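PDB 3KTD: prephenate dehydrogenase from Corynebacterium glutamicum ATCC 13032, which probably catalyses the NAD(P)+-dependent oxidative decarboxylation of prephenate to 4-hydroxyphenylpyruvate, a step of tyrosine biosynthesis. Local coordinates for residues Arg119-His124 with Ser162-Ile167; Asp6-Val11 with Trp168-Gln173; Val149-Leu154 with Pro184-Pro189. All blocks are in the same frame, centred on the assembly; numbering follows the deposited sequence.

Contact 1 of 3, residues Arg119-His124 with Ser162-Ile167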
loop_
_atom_site.group_PDB
_atom_site.type_symbol
_atom_site.label_atom_id
_atom_site.label_comp_id
_atom_site.label_asym_id
_atom_site.label_seq_id
_atom_site.Cartn_x
_atom_site.Cartn_y
_atom_site.Cartn_z
ATOM N N ARG A 119 30.586 -23.188 -6.664
ATOM C CA ARG A 119 30.216 -23.403 -5.250
ATOM C C ARG A 119 29.048 -22.536 -4.740
ATOM O O ARG A 119 28.735 -22.560 -3.554
ATOM C CB ARG A 119 31.439 -23.138 -4.372
ATOM C CG ARG A 119 32.581 -24.112 -4.577
ATOM C CD ARG A 119 32.256 -25.470 -3.978
ATOM N NE ARG A 119 33.270 -26.471 -4.315
ATOM C CZ ARG A 119 33.196 -27.328 -5.333
ATOM N NH1 ARG A 119 32.138 -27.360 -6.141
ATOM N NH2 ARG A 119 34.188 -28.177 -5.539
ATOM N N TYR A 120 28.385 -21.814 -5.641
ATOM C CA TYR A 120 27.381 -20.816 -5.277
ATOM C C TYR A 120 25.960 -21.179 -5.669
ATOM O O TYR A 120 25.711 -21.665 -6.771
ATOM C CB TYR A 120 27.735 -19.492 -5.961
ATOM C CG TYR A 120 26.688 -18.396 -5.863
ATOM C CD1 TYR A 120 26.334 -17.843 -4.636
ATOM C CD2 TYR A 120 26.096 -17.877 -7.005
ATOM C CE1 TYR A 120 25.398 -16.825 -4.552
ATOM C CE2 TYR A 120 25.162 -16.858 -6.934
ATOM C CZ TYR A 120 24.819 -16.338 -5.708
ATOM O OH TYR A 120 23.886 -15.341 -5.645
ATOM N N VAL A 121 25.028 -20.939 -4.757
ATOM C CA VAL A 121 23.618 -21.022 -5.084
ATOM C C VAL A 121 22.925 -19.757 -4.591
ATOM O O VAL A 121 22.811 -19.521 -3.393
ATOM C CB VAL A 121 22.952 -22.251 -4.499
ATOM C CG1 VAL A 121 21.475 -22.290 -4.952
ATOM C CG2 VAL A 121 23.716 -23.515 -4.929
ATOM N N GLY A 122 22.475 -18.934 -5.528
ATOM C CA GLY A 122 21.778 -17.715 -5.180
ATOM C C GLY A 122 20.482 -18.003 -4.449
ATOM O O GLY A 122 19.796 -18.989 -4.724
ATOM N N SER A 123 20.157 -17.163 -3.481
ATOM C CA SER A 123 18.852 -17.248 -2.886
ATOM C C SER A 123 18.364 -15.884 -2.438
ATOM O O SER A 123 19.141 -14.968 -2.229
ATOM C CB SER A 123 18.858 -18.230 -1.730
ATOM O OG SER A 123 19.061 -17.562 -0.506
ATOM N N HIS A 124 17.057 -15.765 -2.306
ATOM C CA HIS A 124 16.428 -14.516 -1.905
ATOM C C HIS A 124 15.130 -14.795 -1.166
ATOM O O HIS A 124 14.182 -15.244 -1.789
ATOM C CB HIS A 124 16.146 -13.648 -3.140
ATOM C CG HIS A 124 15.371 -12.400 -2.843
ATOM N ND1 HIS A 124 14.519 -11.818 -3.758
ATOM C CD2 HIS A 124 15.309 -11.632 -1.728
ATOM C CE1 HIS A 124 13.977 -10.738 -3.223
ATOM N NE2 HIS A 124 14.435 -10.606 -1.990
ATOM N N SER A 162 28.260 -32.947 -9.932
ATOM C CA SER A 162 27.382 -33.366 -8.830
ATOM C C SER A 162 27.559 -32.593 -7.514
ATOM O O SER A 162 26.597 -32.437 -6.754
ATOM C CB SER A 162 27.543 -34.868 -8.557
ATOM O OG SER A 162 28.741 -35.130 -7.848
ATOM N N THR A 163 28.770 -32.123 -7.231
ATOM C CA THR A 163 29.013 -31.390 -5.993
ATOM C C THR A 163 28.140 -30.123 -5.945
ATOM O O THR A 163 27.625 -29.771 -4.886
ATOM C CB THR A 163 30.502 -31.033 -5.810
ATOM O OG1 THR A 163 30.939 -30.238 -6.917
ATOM C CG2 THR A 163 31.364 -32.298 -5.726
ATOM N N TRP A 164 27.954 -29.463 -7.091
ATOM C CA TRP A 164 27.082 -28.288 -7.149
ATOM C C TRP A 164 25.636 -28.683 -6.901
ATOM O O TRP A 164 24.923 -27.996 -6.183
ATOM C CB TRP A 164 27.179 -27.525 -8.478
ATOM C CG TRP A 164 26.387 -26.242 -8.424
ATOM C CD1 TRP A 164 26.830 -25.030 -7.992
ATOM C CD2 TRP A 164 25.006 -26.062 -8.767
ATOM N NE1 TRP A 164 25.817 -24.098 -8.058
ATOM C CE2 TRP A 164 24.686 -24.708 -8.527
ATOM C CE3 TRP A 164 24.008 -26.915 -9.247
ATOM C CZ2 TRP A 164 23.414 -24.185 -8.754
ATOM C CZ3 TRP A 164 22.740 -26.396 -9.474
ATOM C CH2 TRP A 164 22.454 -25.041 -9.223
ATOM N N ILE A 165 25.198 -29.784 -7.496
ATOM C CA ILE A 165 23.837 -30.265 -7.274
ATOM C C ILE A 165 23.629 -30.500 -5.772
ATOM O O ILE A 165 22.566 -30.204 -5.235
ATOM C CB ILE A 165 23.524 -31.545 -8.106
ATOM C CG1 ILE A 165 23.546 -31.225 -9.610
ATOM C CG2 ILE A 165 22.156 -32.113 -7.730
ATOM C CD1 ILE A 165 23.311 -32.422 -10.537
ATOM N N SER A 166 24.664 -30.999 -5.097
ATOM C CA SER A 166 24.608 -31.264 -3.659
ATOM C C SER A 166 24.458 -29.992 -2.813
ATOM O O SER A 166 23.771 -30.003 -1.792
ATOM C CB SER A 166 25.863 -32.033 -3.233
ATOM O OG SER A 166 25.986 -32.078 -1.831
ATOM N N ILE A 167 25.128 -28.915 -3.217
ATOM C CA ILE A 167 25.009 -27.627 -2.526
ATOM C C ILE A 167 23.604 -27.068 -2.745
ATOM O O ILE A 167 22.945 -26.601 -1.812
ATOM C CB ILE A 167 26.029 -26.604 -3.041
ATOM C CG1 ILE A 167 27.449 -27.017 -2.650
ATOM C CG2 ILE A 167 25.734 -25.223 -2.471
ATOM C CD1 ILE A 167 28.528 -26.229 -3.378
#
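The backbone of R119-V121, entering the strand 120-125, runs beside the first turn of the helix 162-177, with the CA atoms of R119 and W164 6.1 Å apart and those of V121 and I167 7.2 Å apart. The main polar link is the indole of W164: its NE1 gives a hydrogen bond of 2.8 Å to O of Y120, with an N-H...O angle of 157°. The carbonyl oxygen lies at the ring edge, close to the indole plane, whereas NE1 stands above the carbonyl plane. W164 reaches this oxygen because CG is anti to the backbone N (chi1 -173°), and a tryptophan suits the place by offering one N-H from a large apolar ring that can otherwise be buried; its other neighbours include W168 on the next turn.

V121 and I167 supply the apolar filling. CG2 of V121 touches CG2 of I167 at 3.6 Å, the two side chains lying alongside each other and pointing in opposite senses, and the same V121 methyl lies 3.9 Å from CZ2 of W164. The far end of I167, CD1, packs 3.9 Å from CD of R119, so the aliphatic part of the arginine lies against the isoleucine. Bent at chi2 (-73°), the arginine chain sends NH1 to OG1 of T163 in a weak hydrogen bond; the firmer partner of the guanidinium is N94, and that of the threonine hydroxyl is N161. Y120 packs its ring on V107, Y108 and V111 of helix 105-113, while its hydroxyl bonds D99 at the end of the adjacent strand 97-99. A strand with helices packed on its two faces is the layered alpha/beta architecture of a Rossmann-type nucleotide-binding domain, consistent with the family.

Contact 2 of 3, residues Asp6-Val11 with Trp168-Gln173; sequences DISRPV and WKDVVQ
S8 and R9 both bond the carboxylate of D170, tying the segment that leads into strand 11-14 of the Rossmann-type domain to the helix 162-177. Hydrogen bonds come first. The backbone N of S8 donates to OD1 of D170 at 2.9 Å and 161°, approaching from above the carboxylate plane. The hydroxyl OG of S8 donates to OD2 at 2.7 Å, on its syn lone pair, so one short residue engages both oxygens. Serine fits because, with chi1 at 80°, its OG sits on the same side as its own N-H and both donors can reach one carboxylate.

Charge adds to this: NH1 of R9 makes a salt bridge to OD2, with the two planar groups nearly perpendicular (77°). NE of R9 makes a second salt bridge, to D69, and NH1 is also hydrogen-bonded to OG of S166, one turn earlier on the same helix. Together these donors would be expected to stabilise the ionised form of the buried aspartate.

Apolar contacts are few. I7 lays CG1 along Q173, 4.0 Å from its CB, and CG2 of I7 lies 3.8 Å from OD1 of D170, against the side of the carboxylate.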
loop_
_atom_site.group_PDB
_atom_site.type_symbol
_atom_site.label_atom_id
_atom_site.label_comp_id
_atom_site.label_asym_id
_atom_site.label_seq_id
_atom_site.Cartn_x
_atom_site.Cartn_y
_atom_site.Cartn_z
ATOM N N ASP A 6 16.432 -33.846 4.767
ATOM C CA ASP A 6 17.055 -32.824 5.670
ATOM C C ASP A 6 18.392 -32.303 5.113
ATOM O O ASP A 6 18.791 -32.674 4.010
ATOM C CB ASP A 6 17.236 -33.402 7.080
ATOM C CG ASP A 6 18.079 -34.676 7.093
ATOM O OD1 ASP A 6 19.051 -34.786 6.306
ATOM O OD2 ASP A 6 17.758 -35.568 7.904
ATOM N N ILE A 7 19.082 -31.464 5.891
ATOM C CA ILE A 7 20.307 -30.776 5.440
ATOM C C ILE A 7 21.569 -31.610 5.757
ATOM O O ILE A 7 21.843 -31.940 6.911
ATOM C CB ILE A 7 20.417 -29.336 6.061
ATOM C CG1 ILE A 7 19.066 -28.600 6.040
ATOM C CG2 ILE A 7 21.449 -28.493 5.310
ATOM C CD1 ILE A 7 18.955 -27.495 7.078
ATOM N N SER A 8 22.331 -31.947 4.719
ATOM C CA SER A 8 23.523 -32.795 4.857
ATOM C C SER A 8 24.760 -32.075 5.418
ATOM O O SER A 8 25.766 -32.719 5.704
ATOM C CB SER A 8 23.891 -33.391 3.501
ATOM O OG SER A 8 24.595 -32.448 2.714
ATOM N N ARG A 9 24.702 -30.750 5.538
ATOM C CA ARG A 9 25.820 -29.963 6.053
ATOM C C ARG A 9 25.363 -29.092 7.207
ATOM O O ARG A 9 24.198 -28.696 7.258
ATOM C CB ARG A 9 26.358 -29.026 4.977
ATOM C CG ARG A 9 26.970 -29.682 3.772
ATOM C CD ARG A 9 27.270 -28.628 2.713
ATOM N NE ARG A 9 28.115 -29.123 1.625
ATOM C CZ ARG A 9 27.684 -29.828 0.578
ATOM N NH1 ARG A 9 26.400 -30.157 0.447
ATOM N NH2 ARG A 9 28.554 -30.216 -0.347
ATOM N N PRO A 10 26.279 -28.778 8.140
ATOM C CA PRO A 10 25.941 -27.764 9.141
ATOM C C PRO A 10 25.896 -26.396 8.447
ATOM O O PRO A 10 26.711 -26.147 7.548
ATOM C CB PRO A 10 27.106 -27.844 10.130
ATOM C CG PRO A 10 28.250 -28.376 9.321
ATOM C CD PRO A 10 27.638 -29.319 8.333
ATOM N N VAL A 11 24.937 -25.546 8.821
ATOM C CA VAL A 11 24.793 -24.221 8.202
ATOM C C VAL A 11 25.632 -23.196 8.962
ATOM O O VAL A 11 25.623 -23.176 10.191
ATOM C CB VAL A 11 23.316 -23.764 8.158
ATOM C CG1 VAL A 11 23.207 -22.347 7.636
ATOM C CG2 VAL A 11 22.492 -24.694 7.294
ATOM N N TRP A 168 23.145 -27.140 -3.987
ATOM C CA TRP A 168 21.815 -26.661 -4.335
ATOM C C TRP A 168 20.746 -27.339 -3.485
ATOM O O TRP A 168 19.856 -26.666 -2.966
ATOM C CB TRP A 168 21.543 -26.901 -5.816
ATOM C CG TRP A 168 20.214 -26.438 -6.260
ATOM C CD1 TRP A 168 19.895 -25.207 -6.737
ATOM C CD2 TRP A 168 19.013 -27.208 -6.294
ATOM N NE1 TRP A 168 18.563 -25.159 -7.062
ATOM C CE2 TRP A 168 17.999 -26.377 -6.798
ATOM C CE3 TRP A 168 18.695 -28.526 -5.942
ATOM C CZ2 TRP A 168 16.692 -26.810 -6.958
ATOM C CZ3 TRP A 168 17.386 -28.962 -6.105
ATOM C CH2 TRP A 168 16.403 -28.104 -6.609
ATOM N N LYS A 169 20.840 -28.659 -3.337
ATOM C CA LYS A 169 19.884 -29.407 -2.524
ATOM C C LYS A 169 19.844 -28.890 -1.090
ATOM O O LYS A 169 18.772 -28.528 -0.598
ATOM C CB LYS A 169 20.176 -30.906 -2.557
ATOM C CG LYS A 169 19.753 -31.548 -3.877
ATOM C CD LYS A 169 19.795 -33.089 -3.874
ATOM C CE LYS A 169 21.172 -33.668 -4.175
ATOM N NZ LYS A 169 21.034 -35.096 -4.552
ATOM N N ASP A 170 20.997 -28.815 -0.433
ATOM C CA ASP A 170 21.039 -28.311 0.943
ATOM C C ASP A 170 20.404 -26.906 1.093
ATOM O O ASP A 170 19.732 -26.633 2.079
ATOM C CB ASP A 170 22.473 -28.315 1.486
ATOM C CG ASP A 170 22.942 -29.706 1.934
ATOM O OD1 ASP A 170 22.111 -30.606 2.197
ATOM O OD2 ASP A 170 24.166 -29.894 2.050
ATOM N N VAL A 171 20.595 -26.030 0.113
ATOM C CA VAL A 171 20.018 -24.693 0.185
ATOM C C VAL A 171 18.498 -24.784 0.164
ATOM O O VAL A 171 17.810 -24.077 0.901
ATOM C CB VAL A 171 20.501 -23.787 -0.977
ATOM C CG1 VAL A 171 19.627 -22.546 -1.099
ATOM C CG2 VAL A 171 21.969 -23.407 -0.786
ATOM N N VAL A 172 17.977 -25.674 -0.672
ATOM C CA VAL A 172 16.542 -25.860 -0.779
ATOM C C VAL A 172 16.004 -26.536 0.488
ATOM O O VAL A 172 14.957 -26.146 1.023
ATOM C CB VAL A 172 16.197 -26.682 -2.017
ATOM C CG1 VAL A 172 14.712 -26.938 -2.089
ATOM C CG2 VAL A 172 16.660 -25.951 -3.251
ATOM N N GLN A 173 16.728 -27.539 0.973
ATOM C CA GLN A 173 16.350 -28.215 2.205
ATOM C C GLN A 173 16.343 -27.255 3.374
ATOM O O GLN A 173 15.491 -27.359 4.249
ATOM C CB GLN A 173 17.296 -29.392 2.496
ATOM C CG GLN A 173 17.046 -30.584 1.607
ATOM C CD GLN A 173 15.625 -31.060 1.714
ATOM O OE1 GLN A 173 14.849 -30.962 0.762
ATOM N NE2 GLN A 173 15.250 -31.517 2.898
#

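Contact 3 of 3, residues Val149-Leu154 with Pro184-Pro189; sequences VTFDQL and PSRVGP
F151 and D152 carry the tight part of this contact, closing on P184-V187 where the chain leaves a strand and enters a helix. The ring of F151 presents its CE1 edge to the backbone, 3.3 Å from N of S185, and to the proline, 3.7 Å from CB of P184. Its chi1 of 62° sets the ring beside P184 and R186. Over one ring face lies CG of R186 in a CH-pi contact, 4.1 Å from the centroid; the guanidinium, though nearly parallel to the ring (11°), lies beyond its rim and is not stacked on it. Before this, V149 and P184 form a parallel bridge at the edge of the Rossmann-type sheet, where strand 181-184 is outermost; N of S185 bonds O of V149 at 3.3 Å. V149 pairs with V183 and S185, the neighbours of P184, so the bridge needs no N-H from the proline. D152 then meets the start of helix 187-214 from the other segment: its OD2 accepts from N of V187 at 2.9 Å, nearly straight (174°), by the syn lone pair. An acidic group suits N-H groups that the helix itself leaves without an i-4 acceptor. V187 also packs on T105 and Y108.

The looser side is the outer end of R186, partly exposed, where the guanidinium salt-bridges E332. S185 and P189 pack on L218 of the second subunit.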
loop_
_atom_site.group_PDB
_atom_site.type_symbol
_atom_site.label_atom_id
_atom_site.label_comp_id
_atom_site.label_asym_id
_atom_site.label_seq_id
_atom_site.Cartn_x
_atom_site.Cartn_y
_atom_site.Cartn_z
ATOM N N VAL A 149 15.302 -19.716 -4.846
ATOM C CA VAL A 149 16.593 -20.390 -4.960
ATOM C C VAL A 149 16.942 -20.474 -6.440
ATOM O O VAL A 149 16.153 -20.975 -7.235
ATOM C CB VAL A 149 16.571 -21.796 -4.352
ATOM C CG1 VAL A 149 17.861 -22.530 -4.681
ATOM C CG2 VAL A 149 16.364 -21.705 -2.859
ATOM N N THR A 150 18.123 -19.990 -6.805
ATOM C CA THR A 150 18.537 -19.964 -8.201
ATOM C C THR A 150 19.113 -21.291 -8.688
ATOM O O THR A 150 19.380 -22.200 -7.903
ATOM C CB THR A 150 19.560 -18.862 -8.440
ATOM O OG1 THR A 150 20.704 -19.097 -7.606
ATOM C CG2 THR A 150 18.945 -17.500 -8.126
ATOM N N PHE A 151 19.277 -21.377 -10.005
ATOM C CA PHE A 151 19.793 -22.570 -10.672
ATOM C C PHE A 151 20.397 -22.250 -12.050
ATOM O O PHE A 151 20.326 -23.062 -12.965
ATOM C CB PHE A 151 18.672 -23.622 -10.816
ATOM C CG PHE A 151 17.498 -23.169 -11.663
ATOM C CD1 PHE A 151 16.453 -22.445 -11.104
ATOM C CD2 PHE A 151 17.428 -23.491 -13.010
ATOM C CE1 PHE A 151 15.372 -22.037 -11.881
ATOM C CE2 PHE A 151 16.351 -23.083 -13.794
ATOM C CZ PHE A 151 15.324 -22.356 -13.230
ATOM N N ASP A 152 21.021 -21.087 -12.195
ATOM C CA ASP A 152 21.548 -20.675 -13.503
ATOM C C ASP A 152 22.631 -21.621 -14.025
ATOM O O ASP A 152 22.709 -21.870 -15.230
ATOM C CB ASP A 152 22.113 -19.249 -13.460
ATOM C CG ASP A 152 21.095 -18.227 -12.999
ATOM O OD1 ASP A 152 20.811 -18.179 -11.780
ATOM O OD2 ASP A 152 20.604 -17.457 -13.853
ATOM N N GLN A 153 23.451 -22.147 -13.111
ATOM C CA GLN A 153 24.557 -23.036 -13.469
ATOM C C GLN A 153 24.122 -24.239 -14.312
ATOM O O GLN A 153 24.913 -24.762 -15.095
ATOM C CB GLN A 153 25.306 -23.526 -12.223
ATOM C CG GLN A 153 26.210 -22.489 -11.529
ATOM C CD GLN A 153 25.472 -21.625 -10.519
ATOM O OE1 GLN A 153 24.287 -21.342 -10.677
ATOM N NE2 GLN A 153 26.180 -21.197 -9.480
ATOM N N LEU A 154 22.875 -24.673 -14.153
ATOM C CA LEU A 154 22.348 -25.788 -14.934
ATOM C C LEU A 154 22.034 -25.439 -16.378
ATOM O O LEU A 154 21.962 -26.343 -17.194
ATOM C CB LEU A 154 21.078 -26.352 -14.289
ATOM C CG LEU A 154 21.245 -26.954 -12.890
ATOM C CD1 LEU A 154 19.892 -27.358 -12.349
ATOM C CD2 LEU A 154 22.223 -28.137 -12.890
ATOM N N PRO A 184 11.981 -21.718 -7.603
ATOM C CA PRO A 184 13.228 -21.631 -8.327
ATOM C C PRO A 184 13.153 -20.566 -9.412
ATOM O O PRO A 184 12.105 -20.399 -10.034
ATOM C CB PRO A 184 13.347 -23.013 -8.946
ATOM C CG PRO A 184 11.946 -23.395 -9.224
ATOM C CD PRO A 184 11.103 -22.757 -8.156
ATOM N N SER A 185 14.254 -19.850 -9.629
ATOM C CA SER A 185 14.317 -18.854 -10.698
ATOM C C SER A 185 15.745 -18.572 -11.120
ATOM O O SER A 185 16.642 -18.586 -10.303
ATOM C CB SER A 185 13.657 -17.541 -10.250
ATOM O OG SER A 185 13.821 -16.520 -11.225
ATOM N N ARG A 186 15.961 -18.312 -12.400
ATOM C CA ARG A 186 17.267 -17.838 -12.847
ATOM C C ARG A 186 17.343 -16.355 -12.505
ATOM O O ARG A 186 16.330 -15.743 -12.112
ATOM C CB ARG A 186 17.469 -18.084 -14.337
ATOM C CG ARG A 186 17.668 -19.550 -14.656
ATOM C CD ARG A 186 17.471 -19.863 -16.126
ATOM N NE ARG A 186 16.122 -19.531 -16.586
ATOM C CZ ARG A 186 15.644 -19.823 -17.793
ATOM N NH1 ARG A 186 16.384 -20.474 -18.673
ATOM N NH2 ARG A 186 14.410 -19.474 -18.113
ATOM N N VAL A 187 18.530 -15.776 -12.661
ATOM C CA VAL A 187 18.764 -14.386 -12.237
ATOM C C VAL A 187 17.987 -13.312 -13.016
ATOM O O VAL A 187 17.572 -12.322 -12.432
ATOM C CB VAL A 187 20.265 -14.027 -12.258
ATOM C CG1 VAL A 187 21.019 -14.894 -11.272
ATOM C CG2 VAL A 187 20.826 -14.144 -13.668
ATOM N N GLY A 188 17.799 -13.509 -14.316
ATOM C CA GLY A 188 17.118 -12.529 -15.160
ATOM C C GLY A 188 15.626 -12.432 -14.897
ATOM O O GLY A 188 15.100 -11.335 -14.689
ATOM N N PRO A 189 14.927 -13.580 -14.935
ATOM C CA PRO A 189 13.509 -13.644 -14.614
ATOM C C PRO A 189 13.205 -13.125 -13.212
ATOM O O PRO A 189 12.172 -12.485 -13.004
ATOM C CB PRO A 189 13.207 -15.137 -14.713
ATOM C CG PRO A 189 14.163 -15.616 -15.740
ATOM C CD PRO A 189 15.419 -14.870 -15.450
#

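In the fold
Contacts 1 and 2 use successive turns of helix 162-177, their centres about 9 Å apart, and R9 joins them directly: its NH1 lies 3.0 Å from OG of S166, a probable hydrogen bond. Contact 1 is nested within the chain loop closed by contact 2, while contact 3 alternates with both. Contact 3, centred about 11 Å from contact 1, meets it through the neighbouring strands, N of T150 lying 2.9 Å from O of G122. Contacts 2 and 3 are about 17 Å apart between centres, yet V171 and V172 pack on V149. Diethylene glycol (PEG), probably from the crystallisation liquor, is hydrogen-bonded to O of Q153 in contact 3, and bound PEG also lies near W164 of contact 1.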